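Galactose mutarotase related enzyme (Lactobacillus casei, PDB 3Q1N) probably binds carbohydrate and, as an aldose 1-epimerase relative, may interconvert the anomers of a sugar such as galactose. Local coordinates at residues 76-82 with 93-98; 105-110 with 131-137; 124-130 with 283-289. All blocks are in the same frame, centred on the assembly; numbering follows the deposited sequence.

Contact 1 (76-82 with 93-98); sequences ARDYDFD and FTQHQN. With NO3 (nitrate ion), chain B.
The side-chain nitrogen of Q95 is gripped from the backbone of 76-82: Q95 NE2 donates to A76 O at 3.1 Å, the acceptor close to the amide plane of Q95 and the donor on a lone pair of the carbonyl, and more weakly to D80 O at 3.5 Å. With chi1 -174° and an extended chain beyond CG, Q95 carries its amide from the strand to these carbonyls. Q95 OE1 pairs with the hydroxyl of Y109; donor and acceptor ends each having a partner is consistent with a defined amide orientation. On its way Q95 CB lies over the face of the F81 ring, 3.6 Å from the centroid and 8° off the normal, a CH-pi contact. N98 ND2 sits above the centre of the Y79 ring, 3.5 Å from Y79 CG, amide and ring planes being 74° apart. Beyond F81 the backbones meet: D82 N donates to T94 O at 2.8 Å and T94 N to D82 O at 2.9 Å. These reciprocal bonds make D82 and T94 an antiparallel hydrogen-bonded pair, at the strand that is outermost, within this chain, in the large sheet of the mutarotase-like fold.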
loop_
_atom_site.group_PDB
_atom_site.type_symbol
_atom_site.label_atom_id
_atom_site.label_comp_id
_atom_site.label_asym_id
_atom_site.label_seq_id
_atom_site.Cartn_x
_atom_site.Cartn_y
_atom_site.Cartn_z
ATOM N N ALA A 76 7.352 8.640 5.433
ATOM C CA ALA A 76 7.564 9.170 4.062
ATOM C C ALA A 76 6.335 10.006 3.631
ATOM O O ALA A 76 6.455 10.975 2.902
ATOM C CB ALA A 76 7.839 8.038 3.064
ATOM N N ARG A 77 5.153 9.577 4.052
ATOM C CA ARG A 77 3.904 10.201 3.689
ATOM C C ARG A 77 3.827 11.597 4.286
ATOM O O ARG A 77 2.987 12.407 3.878
ATOM C CB ARG A 77 2.709 9.323 4.167
ATOM C CG ARG A 77 2.568 9.204 5.690
ATOM C CD ARG A 77 1.260 8.486 6.111
ATOM N NE ARG A 77 0.845 8.958 7.417
ATOM C CZ ARG A 77 -0.362 8.826 7.973
ATOM N NH1 ARG A 77 -1.344 8.178 7.373
ATOM N NH2 ARG A 77 -0.575 9.345 9.176
ATOM N N ASP A 78 4.669 11.888 5.288
ATOM C CA ASP A 78 4.591 13.185 5.997
ATOM C C ASP A 78 5.436 14.331 5.448
ATOM O O ASP A 78 5.298 15.463 5.920
ATOM C CB ASP A 78 5.004 12.975 7.458
ATOM C CG ASP A 78 4.034 12.090 8.195
ATOM O OD1 ASP A 78 2.806 12.313 8.031
ATOM O OD2 ASP A 78 4.500 11.194 8.935
ATOM N N TYR A 79 6.324 14.017 4.499
ATOM C CA TYR A 79 7.247 15.003 3.944
ATOM C C TYR A 79 7.190 15.053 2.410
ATOM O O TYR A 79 6.695 14.139 1.743
ATOM C CB TYR A 79 8.691 14.744 4.420
ATOM C CG TYR A 79 8.799 14.714 5.923
ATOM C CD1 TYR A 79 8.747 15.878 6.654
ATOM C CD2 TYR A 79 8.859 13.496 6.622
ATOM C CE1 TYR A 79 8.792 15.859 8.022
ATOM C CE2 TYR A 79 8.877 13.457 8.000
ATOM C CZ TYR A 79 8.861 14.615 8.700
ATOM O OH TYR A 79 8.897 14.560 10.094
ATOM N N ASP A 80 7.596 16.196 1.854
ATOM C CA ASP A 80 7.550 16.397 0.418
ATOM C C ASP A 80 8.605 15.535 -0.265
ATOM O O ASP A 80 9.585 15.096 0.358
ATOM C CB ASP A 80 7.812 17.863 0.050
ATOM C CG ASP A 80 6.629 18.784 0.329
ATOM O OD1 ASP A 80 5.536 18.317 0.704
ATOM O OD2 ASP A 80 6.817 20.019 0.211
ATOM N N PHE A 81 8.339 15.255 -1.535
ATOM C CA PHE A 81 9.315 14.663 -2.452
ATOM C C PHE A 81 9.643 15.700 -3.511
ATOM O O PHE A 81 8.770 16.491 -3.918
ATOM C CB PHE A 81 8.718 13.434 -3.170
ATOM C CG PHE A 81 8.607 12.181 -2.349
ATOM C CD1 PHE A 81 7.783 12.112 -1.205
ATOM C CD2 PHE A 81 9.209 10.998 -2.800
ATOM C CE1 PHE A 81 7.661 10.884 -0.492
ATOM C CE2 PHE A 81 9.071 9.791 -2.121
ATOM C CZ PHE A 81 8.272 9.716 -0.979
ATOM N N ASP A 82 10.894 15.734 -3.953
ATOM C CA ASP A 82 11.310 16.596 -5.055
ATOM C C ASP A 82 10.897 15.992 -6.386
ATOM O O ASP A 82 10.932 14.783 -6.558
ATOM C CB ASP A 82 12.829 16.754 -5.052
ATOM C CG ASP A 82 13.334 17.566 -3.885
ATOM O OD1 ASP A 82 12.576 18.371 -3.320
ATOM O OD2 ASP A 82 14.512 17.383 -3.570
ATOM N N PHE A 93 9.536 11.270 -8.311
ATOM C CA PHE A 93 9.560 11.929 -7.013
ATOM C C PHE A 93 10.645 11.329 -6.136
ATOM O O PHE A 93 10.766 10.117 -6.044
ATOM C CB PHE A 93 8.219 11.709 -6.301
ATOM C CG PHE A 93 7.062 12.442 -6.909
ATOM C CD1 PHE A 93 6.783 13.744 -6.545
ATOM C CD2 PHE A 93 6.210 11.810 -7.810
ATOM C CE1 PHE A 93 5.687 14.450 -7.059
ATOM C CE2 PHE A 93 5.106 12.497 -8.368
ATOM C CZ PHE A 93 4.831 13.827 -8.003
ATOM N N THR A 94 11.399 12.158 -5.430
ATOM C CA THR A 94 12.504 11.681 -4.635
ATOM C C THR A 94 12.520 12.353 -3.275
ATOM O O THR A 94 12.418 13.559 -3.162
ATOM C CB THR A 94 13.866 11.968 -5.328
ATOM O OG1 THR A 94 13.875 11.407 -6.650
ATOM C CG2 THR A 94 15.039 11.300 -4.540
ATOM N N GLN A 95 12.591 11.517 -2.237
ATOM C CA GLN A 95 12.739 11.977 -0.841
ATOM C C GLN A 95 14.039 11.444 -0.230
ATOM O O GLN A 95 14.446 10.314 -0.474
ATOM C CB GLN A 95 11.549 11.501 -0.033
ATOM C CG GLN A 95 11.518 12.038 1.385
ATOM C CD GLN A 95 10.361 11.481 2.169
ATOM O OE1 GLN A 95 10.532 10.429 2.834
ATOM N NE2 GLN A 95 9.194 12.125 2.118
ATOM N N HIS A 96 14.652 12.258 0.616
ATOM C CA HIS A 96 15.784 11.867 1.436
ATOM C C HIS A 96 15.411 12.132 2.898
ATOM O O HIS A 96 14.388 12.785 3.204
ATOM C CB HIS A 96 16.993 12.754 1.078
ATOM C CG HIS A 96 17.481 12.610 -0.331
ATOM N ND1 HIS A 96 18.407 11.652 -0.703
ATOM C CD2 HIS A 96 17.189 13.306 -1.458
ATOM C CE1 HIS A 96 18.662 11.771 -2.008
ATOM N NE2 HIS A 96 17.898 12.729 -2.497
ATOM N N GLN A 97 16.242 11.634 3.808
ATOM C CA GLN A 97 16.113 11.899 5.212
ATOM C C GLN A 97 16.160 13.395 5.526
ATOM O O GLN A 97 16.681 14.197 4.753
ATOM C CB GLN A 97 17.211 11.164 6.004
ATOM C CG GLN A 97 18.610 11.789 5.959
ATOM C CD GLN A 97 19.272 11.824 4.603
ATOM O OE1 GLN A 97 19.047 10.960 3.773
ATOM N NE2 GLN A 97 20.190 12.776 4.409
ATOM N N ASN A 98 15.669 13.722 6.709
ATOM C CA ASN A 98 15.772 15.064 7.256
ATOM C C ASN A 98 16.020 14.969 8.772
ATOM O O ASN A 98 16.007 13.878 9.354
ATOM C CB ASN A 98 14.550 15.888 6.837
ATOM C CG ASN A 98 13.257 15.379 7.414
ATOM O OD1 ASN A 98 13.124 15.256 8.582
ATOM N ND2 ASN A 98 12.252 15.133 6.541
HETATM N N NO3 B . -2.215 5.685 5.725
HETATM O O1 NO3 B . -0.984 6.260 5.463
HETATM O O2 NO3 B . -2.518 4.409 5.338
HETATM O O3 NO3 B . -3.164 6.387 6.401
HETATM O O HOH W 1 12.880 13.477 -8.161
#

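Contact 2 (105-110 with 131-137); sequences FPFEYT and DDSKSMP
M136, a selenomethionine, reaches from strand 136-147 in among the aromatic side chains of 105-110. M136 CB lies 3.8 Å from F107 CD1. M136 CG, anti to the backbone N (chi1 -177°), comes over the F107 face toward the rim, a CH-pi contact 23° off the ring normal, and touches F105 CZ at 3.6 Å. M136 SE follows obliquely to both rings, as Met-aromatic contacts, and rests against Y109 CB at 3.8 Å; the terminal CE packs on V128 CG1 of strand 121-130. F107 CD2 in turn stands over the centre of the F105 ring. This apolar cluster lies where the chain enters strand 109-118 of the large antiparallel sheet and, after the neighbouring strand 121-130, passes through 131-135 into strand 136-147 of a second sheet. Polar bonds join the loop 131-135 to 106-110. D132 OD1 takes the backbone N of E108 at 2.9 Å with an N-H...O angle of 167°; D132 OD2 accepts K134 N, an Asx turn, and forms a salt bridge with K134 NZ. K134 NZ, brought back by bends at chi3 and chi4, also donates to P106 O at 2.8 Å. T110 OG1 donates to the syn lone pair of D131 OD2 at 2.7 Å.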
loop_
_atom_site.group_PDB
_atom_site.type_symbol
_atom_site.label_atom_id
_atom_site.label_comp_id
_atom_site.label_asym_id
_atom_site.label_seq_id
_atom_site.Cartn_x
_atom_site.Cartn_y
_atom_site.Cartn_z
ATOM N N PHE A 105 14.657 7.288 12.885
ATOM C CA PHE A 105 15.183 6.310 11.964
ATOM C C PHE A 105 16.565 6.844 11.537
ATOM O O PHE A 105 16.670 7.731 10.684
ATOM C CB PHE A 105 14.203 6.195 10.805
ATOM C CG PHE A 105 14.518 5.131 9.780
ATOM C CD1 PHE A 105 14.459 3.753 10.091
ATOM C CD2 PHE A 105 14.913 5.489 8.473
ATOM C CE1 PHE A 105 14.684 2.757 9.085
ATOM C CE2 PHE A 105 15.136 4.502 7.496
ATOM C CZ PHE A 105 15.047 3.178 7.790
ATOM N N PRO A 106 17.621 6.371 12.199
ATOM C CA PRO A 106 18.930 7.068 12.100
ATOM C C PRO A 106 19.735 6.671 10.863
ATOM O O PRO A 106 20.884 6.193 10.947
ATOM C CB PRO A 106 19.611 6.651 13.407
ATOM C CG PRO A 106 19.069 5.284 13.683
ATOM C CD PRO A 106 17.632 5.321 13.233
ATOM N N PHE A 107 19.080 6.807 9.706
ATOM C CA PHE A 107 19.643 6.396 8.441
ATOM C C PHE A 107 19.458 7.475 7.408
ATOM O O PHE A 107 18.372 8.051 7.237
ATOM C CB PHE A 107 18.965 5.088 7.910
ATOM C CG PHE A 107 19.095 3.931 8.831
ATOM C CD1 PHE A 107 20.244 3.166 8.840
ATOM C CD2 PHE A 107 18.077 3.590 9.725
ATOM C CE1 PHE A 107 20.390 2.119 9.726
ATOM C CE2 PHE A 107 18.228 2.545 10.589
ATOM C CZ PHE A 107 19.401 1.801 10.577
ATOM N N GLU A 108 20.535 7.726 6.666
ATOM C CA GLU A 108 20.426 8.385 5.383
ATOM C C GLU A 108 19.848 7.440 4.332
ATOM O O GLU A 108 20.230 6.265 4.223
ATOM C CB GLU A 108 21.781 8.977 4.942
ATOM C CG GLU A 108 22.349 9.928 5.973
ATOM C CD GLU A 108 23.450 10.802 5.445
ATOM O OE1 GLU A 108 24.026 10.495 4.397
ATOM O OE2 GLU A 108 23.763 11.816 6.137
ATOM N N TYR A 109 18.858 7.949 3.595
ATOM C CA TYR A 109 18.179 7.149 2.590
ATOM C C TYR A 109 17.759 7.958 1.407
ATOM O O TYR A 109 17.612 9.197 1.496
ATOM C CB TYR A 109 16.949 6.415 3.196
ATOM C CG TYR A 109 15.769 7.333 3.551
ATOM C CD1 TYR A 109 14.839 7.738 2.564
ATOM C CD2 TYR A 109 15.611 7.843 4.851
ATOM C CE1 TYR A 109 13.796 8.561 2.897
ATOM C CE2 TYR A 109 14.577 8.688 5.176
ATOM C CZ TYR A 109 13.663 9.048 4.211
ATOM O OH TYR A 109 12.607 9.912 4.523
ATOM N N THR A 110 17.489 7.241 0.324
ATOM C CA THR A 110 16.759 7.818 -0.802
ATOM C C THR A 110 15.561 6.927 -1.086
ATOM O O THR A 110 15.685 5.716 -1.112
ATOM C CB THR A 110 17.594 7.945 -2.063
ATOM O OG1 THR A 110 18.761 8.730 -1.812
ATOM C CG2 THR A 110 16.784 8.630 -3.192
ATOM N N ASP A 131 21.650 5.024 1.950
ATOM C CA ASP A 131 22.745 5.951 1.794
ATOM C C ASP A 131 23.627 6.041 3.052
ATOM O O ASP A 131 24.567 6.829 3.082
ATOM C CB ASP A 131 22.235 7.358 1.453
ATOM C CG ASP A 131 21.586 7.442 0.086
ATOM O OD1 ASP A 131 22.010 6.713 -0.854
ATOM O OD2 ASP A 131 20.692 8.289 -0.023
ATOM N N ASP A 132 23.389 5.177 4.022
ATOM C CA ASP A 132 24.097 5.200 5.296
ATOM C C ASP A 132 25.254 4.188 5.254
ATOM O O ASP A 132 25.339 3.323 4.383
ATOM C CB ASP A 132 23.128 4.751 6.402
ATOM C CG ASP A 132 23.365 5.463 7.698
ATOM O OD1 ASP A 132 22.918 6.630 7.855
ATOM O OD2 ASP A 132 24.061 4.892 8.545
ATOM N N SER A 133 26.154 4.312 6.225
ATOM C CA SER A 133 27.188 3.307 6.481
ATOM C C SER A 133 26.645 2.122 7.281
ATOM O O SER A 133 27.210 1.050 7.254
ATOM C CB SER A 133 28.370 3.933 7.252
ATOM O OG SER A 133 27.964 4.372 8.532
ATOM N N LYS A 134 25.562 2.344 8.012
ATOM C CA LYS A 134 24.953 1.292 8.807
ATOM C C LYS A 134 24.028 0.469 7.924
ATOM O O LYS A 134 23.490 0.987 6.955
ATOM C CB LYS A 134 24.124 1.867 9.970
ATOM C CG LYS A 134 24.975 2.645 10.965
ATOM C CD LYS A 134 24.115 3.024 12.176
ATOM C CE LYS A 134 22.997 4.018 11.907
ATOM N NZ LYS A 134 23.485 5.321 11.307
ATOM N N SER A 135 23.802 -0.780 8.326
ATOM C CA SER A 135 22.808 -1.648 7.674
ATOM C C SER A 135 21.418 -1.118 7.963
ATOM O O SER A 135 21.101 -0.889 9.106
ATOM C CB SER A 135 22.947 -3.054 8.208
ATOM O OG SER A 135 24.280 -3.560 7.953
HETATM N N MSE A 136 20.599 -0.936 6.922
HETATM C CA MSE A 136 19.280 -0.268 7.036
HETATM C C MSE A 136 18.133 -1.247 6.814
HETATM O O MSE A 136 17.940 -1.765 5.717
HETATM C CB MSE A 136 19.193 0.869 6.044
HETATM C CG MSE A 136 17.883 1.678 6.140
HETATM SE SE MSE A 136 17.690 3.117 4.887
HETATM C CE MSE A 136 16.899 2.110 3.471
ATOM N N PRO A 137 17.327 -1.466 7.854
ATOM C CA PRO A 137 16.155 -2.332 7.731
ATOM C C PRO A 137 14.937 -1.455 7.420
ATOM O O PRO A 137 14.800 -0.380 7.967
ATOM C CB PRO A 137 16.071 -2.991 9.087
ATOM C CG PRO A 137 16.618 -1.870 10.051
ATOM C CD PRO A 137 17.548 -1.000 9.245
#

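Contact 3 (124-130 with 283-289); sequences VHYTVTN and ANKQLAL. With EDO (1,2-ethanediol), chain T.
Two neighbouring strands of the large antiparallel sheet of a galactose mutarotase-like beta-sandwich meet here, brought together from positions more than 150 residues apart in the chain. Their axes run 4.6 Å apart at closest approach and at 170°, so the strands run almost exactly antiparallel. V124 with L289, Y126 with L287 and V128 with K285 are hydrogen-bonded pairs, and N130 N extends the ladder to A283 O. The Y126 N bond to L287 O is 2.8 Å long with an N-H...O angle of 176°. V124, Y126, V128, L287 and L289, all buried, share one face with K285, whose chain turns off from the strand pair. L289 CG takes the position between the backbone N and the carbonyl carbon (chi1 60°), and the two L289 methyls divide the work: CD1 lies alongside V124 CG2 at 3.7 Å, and CD2 meets the edge of the Y126 ring at CE1, 3.8 Å away. Replacing L289 by an alanine removes both methyls and is likely to open a gap beside V124 CG2 and the edge of the Y126 ring. The face carrying H125, T127, T129, N284, Q286 and A288 is more polar. T127 OG1 touches Q286 CG at 3.5 Å. Within 283-289, Q286 NE2 donates to N284 OD1 at 3.1 Å, the donor standing above the carbonyl plane. A 1,2-ethanediol, probably from the crystallisation liquor, pairs its O2 with T127 OG1 at 3.0 Å. Beyond the pair, strand 109-118 bonds to the far edge of 121-130 and strand 229-232 to that of 284-293, while F142 of strand 136-147 packs against Y126 and L289, and F236 covers Y126, L287 and L289.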
loop_
_atom_site.group_PDB
_atom_site.type_symbol
_atom_site.label_atom_id
_atom_site.label_comp_id
_atom_site.label_asym_id
_atom_site.label_seq_id
_atom_site.Cartn_x
_atom_site.Cartn_y
_atom_site.Cartn_z
ATOM N N VAL A 124 4.170 2.049 -11.501
ATOM C CA VAL A 124 4.845 2.721 -10.409
ATOM C C VAL A 124 6.107 1.894 -10.131
ATOM O O VAL A 124 6.020 0.670 -9.969
ATOM C CB VAL A 124 3.999 2.787 -9.131
ATOM C CG1 VAL A 124 4.642 3.726 -8.118
ATOM C CG2 VAL A 124 2.531 3.234 -9.421
ATOM N N HIS A 125 7.264 2.556 -10.104
ATOM C CA HIS A 125 8.529 1.898 -9.800
ATOM C C HIS A 125 9.115 2.577 -8.558
ATOM O O HIS A 125 9.180 3.814 -8.502
ATOM C CB HIS A 125 9.508 1.999 -11.000
ATOM C CG HIS A 125 9.185 1.077 -12.149
ATOM N ND1 HIS A 125 8.170 1.326 -13.054
ATOM C CD2 HIS A 125 9.758 -0.090 -12.546
ATOM C CE1 HIS A 125 8.104 0.336 -13.928
ATOM N NE2 HIS A 125 9.079 -0.519 -13.666
ATOM N N TYR A 126 9.498 1.781 -7.565
ATOM C CA TYR A 126 10.097 2.283 -6.319
ATOM C C TYR A 126 11.556 1.883 -6.256
ATOM O O TYR A 126 11.876 0.752 -6.653
ATOM C CB TYR A 126 9.422 1.681 -5.117
ATOM C CG TYR A 126 7.950 1.916 -5.046
ATOM C CD1 TYR A 126 7.066 1.019 -5.675
ATOM C CD2 TYR A 126 7.434 3.039 -4.412
ATOM C CE1 TYR A 126 5.705 1.219 -5.643
ATOM C CE2 TYR A 126 6.037 3.242 -4.356
ATOM C CZ TYR A 126 5.204 2.345 -4.987
ATOM O OH TYR A 126 3.842 2.546 -4.936
ATOM N N THR A 127 12.418 2.771 -5.746
ATOM C CA THR A 127 13.796 2.403 -5.426
ATOM C C THR A 127 14.102 2.954 -4.049
ATOM O O THR A 127 13.972 4.174 -3.828
ATOM C CB THR A 127 14.831 3.006 -6.411
ATOM O OG1 THR A 127 14.522 2.604 -7.773
ATOM C CG2 THR A 127 16.229 2.545 -6.056
ATOM N N VAL A 128 14.496 2.067 -3.167
ATOM C CA VAL A 128 14.891 2.383 -1.809
ATOM C C VAL A 128 16.388 2.182 -1.777
ATOM O O VAL A 128 16.875 1.083 -2.019
ATOM C CB VAL A 128 14.254 1.417 -0.805
ATOM C CG1 VAL A 128 14.819 1.673 0.582
ATOM C CG2 VAL A 128 12.725 1.607 -0.780
ATOM N N THR A 129 17.113 3.240 -1.459
ATOM C CA THR A 129 18.576 3.163 -1.374
ATOM C C THR A 129 18.997 3.499 0.051
ATOM O O THR A 129 18.564 4.506 0.613
ATOM C CB THR A 129 19.273 4.128 -2.346
ATOM O OG1 THR A 129 18.801 3.874 -3.685
ATOM C CG2 THR A 129 20.798 3.861 -2.341
ATOM N N ASN A 130 19.876 2.658 0.568
ATOM C CA ASN A 130 20.552 2.860 1.857
ATOM C C ASN A 130 21.761 3.751 1.614
ATOM O O ASN A 130 22.793 3.282 1.144
ATOM C CB ASN A 130 20.975 1.513 2.488
ATOM C CG ASN A 130 21.665 1.709 3.816
ATOM O OD1 ASN A 130 21.663 2.852 4.309
ATOM N ND2 ASN A 130 22.264 0.640 4.399
ATOM N N ALA A 283 23.473 -0.242 -0.717
ATOM C CA ALA A 283 22.656 -1.112 -1.553
ATOM C C ALA A 283 21.270 -0.504 -1.778
ATOM O O ALA A 283 20.831 0.385 -1.079
ATOM C CB ALA A 283 22.523 -2.520 -0.939
ATOM N N ASN A 284 20.603 -1.007 -2.811
ATOM C CA ASN A 284 19.240 -0.578 -3.110
ATOM C C ASN A 284 18.326 -1.772 -3.330
ATOM O O ASN A 284 18.768 -2.881 -3.690
ATOM C CB ASN A 284 19.189 0.396 -4.288
ATOM C CG ASN A 284 19.415 -0.294 -5.624
ATOM O OD1 ASN A 284 18.489 -0.875 -6.207
ATOM N ND2 ASN A 284 20.698 -0.283 -6.109
ATOM N N LYS A 285 17.043 -1.538 -3.112
ATOM C CA LYS A 285 15.995 -2.500 -3.499
ATOM C C LYS A 285 15.077 -1.801 -4.462
ATOM O O LYS A 285 14.602 -0.712 -4.163
ATOM C CB LYS A 285 15.157 -2.906 -2.284
ATOM C CG LYS A 285 14.095 -3.970 -2.564
ATOM C CD LYS A 285 14.730 -5.291 -2.915
ATOM C CE LYS A 285 13.736 -6.276 -3.501
ATOM N NZ LYS A 285 14.468 -7.602 -3.532
ATOM N N GLN A 286 14.731 -2.496 -5.546
ATOM C CA GLN A 286 13.772 -1.962 -6.500
ATOM C C GLN A 286 12.521 -2.845 -6.531
ATOM O O GLN A 286 12.642 -4.093 -6.535
ATOM C CB GLN A 286 14.398 -1.855 -7.889
ATOM C CG GLN A 286 15.498 -0.801 -7.919
ATOM C CD GLN A 286 16.207 -0.667 -9.232
ATOM O OE1 GLN A 286 15.573 -0.620 -10.308
ATOM N NE2 GLN A 286 17.525 -0.555 -9.170
ATOM N N LEU A 287 11.356 -2.206 -6.574
ATOM C CA LEU A 287 10.058 -2.873 -6.622
ATOM C C LEU A 287 9.219 -2.190 -7.693
ATOM O O LEU A 287 9.280 -0.964 -7.809
ATOM C CB LEU A 287 9.351 -2.746 -5.277
ATOM C CG LEU A 287 10.054 -3.333 -4.045
ATOM C CD1 LEU A 287 9.369 -2.901 -2.762
ATOM C CD2 LEU A 287 10.086 -4.862 -4.146
ATOM N N ALA A 288 8.457 -2.963 -8.455
ATOM C CA ALA A 288 7.558 -2.387 -9.452
ATOM C C ALA A 288 6.156 -2.899 -9.232
ATOM O O ALA A 288 5.963 -3.988 -8.706
ATOM C CB ALA A 288 8.018 -2.714 -10.848
ATOM N N LEU A 289 5.170 -2.095 -9.610
ATOM C CA LEU A 289 3.782 -2.568 -9.730
ATOM C C LEU A 289 3.088 -1.885 -10.905
ATOM O O LEU A 289 3.580 -0.879 -11.435
ATOM C CB LEU A 289 2.983 -2.340 -8.440
ATOM C CG LEU A 289 2.764 -0.938 -7.862
ATOM C CD1 LEU A 289 1.556 -0.243 -8.474
ATOM C CD2 LEU A 289 2.637 -0.993 -6.321
HETATM C C1 EDO T . 12.096 6.124 -9.189
HETATM O O1 EDO T . 13.009 6.357 -10.217
HETATM C C2 EDO T . 12.334 4.739 -8.590
HETATM O O2 EDO T . 12.353 3.670 -9.488
#

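How the contacts relate
All three contacts reach the same large antiparallel sheet, but at different depths. Contact 3 is a regular strand pair in its middle, where backbone bonds dominate. Contact 1 lies at the sheet's margin, where the segments share one bridge, D82 with T94, and a side-chain amide bonding to backbone carbonyls adds to it. Contact 2, its centre farthest from that of the chain at about 22 Å, combines a buried aromatic cluster with charged groups at the surface, its bonds running mostly from side chain to backbone. Contacts 1 and 2 join through Q97 OE1 and Y109 N, 3.0 Å apart; contacts 2 and 3 join through T110 O and T129 N, 2.9 Å apart. Contacts 1 and 3 do not touch.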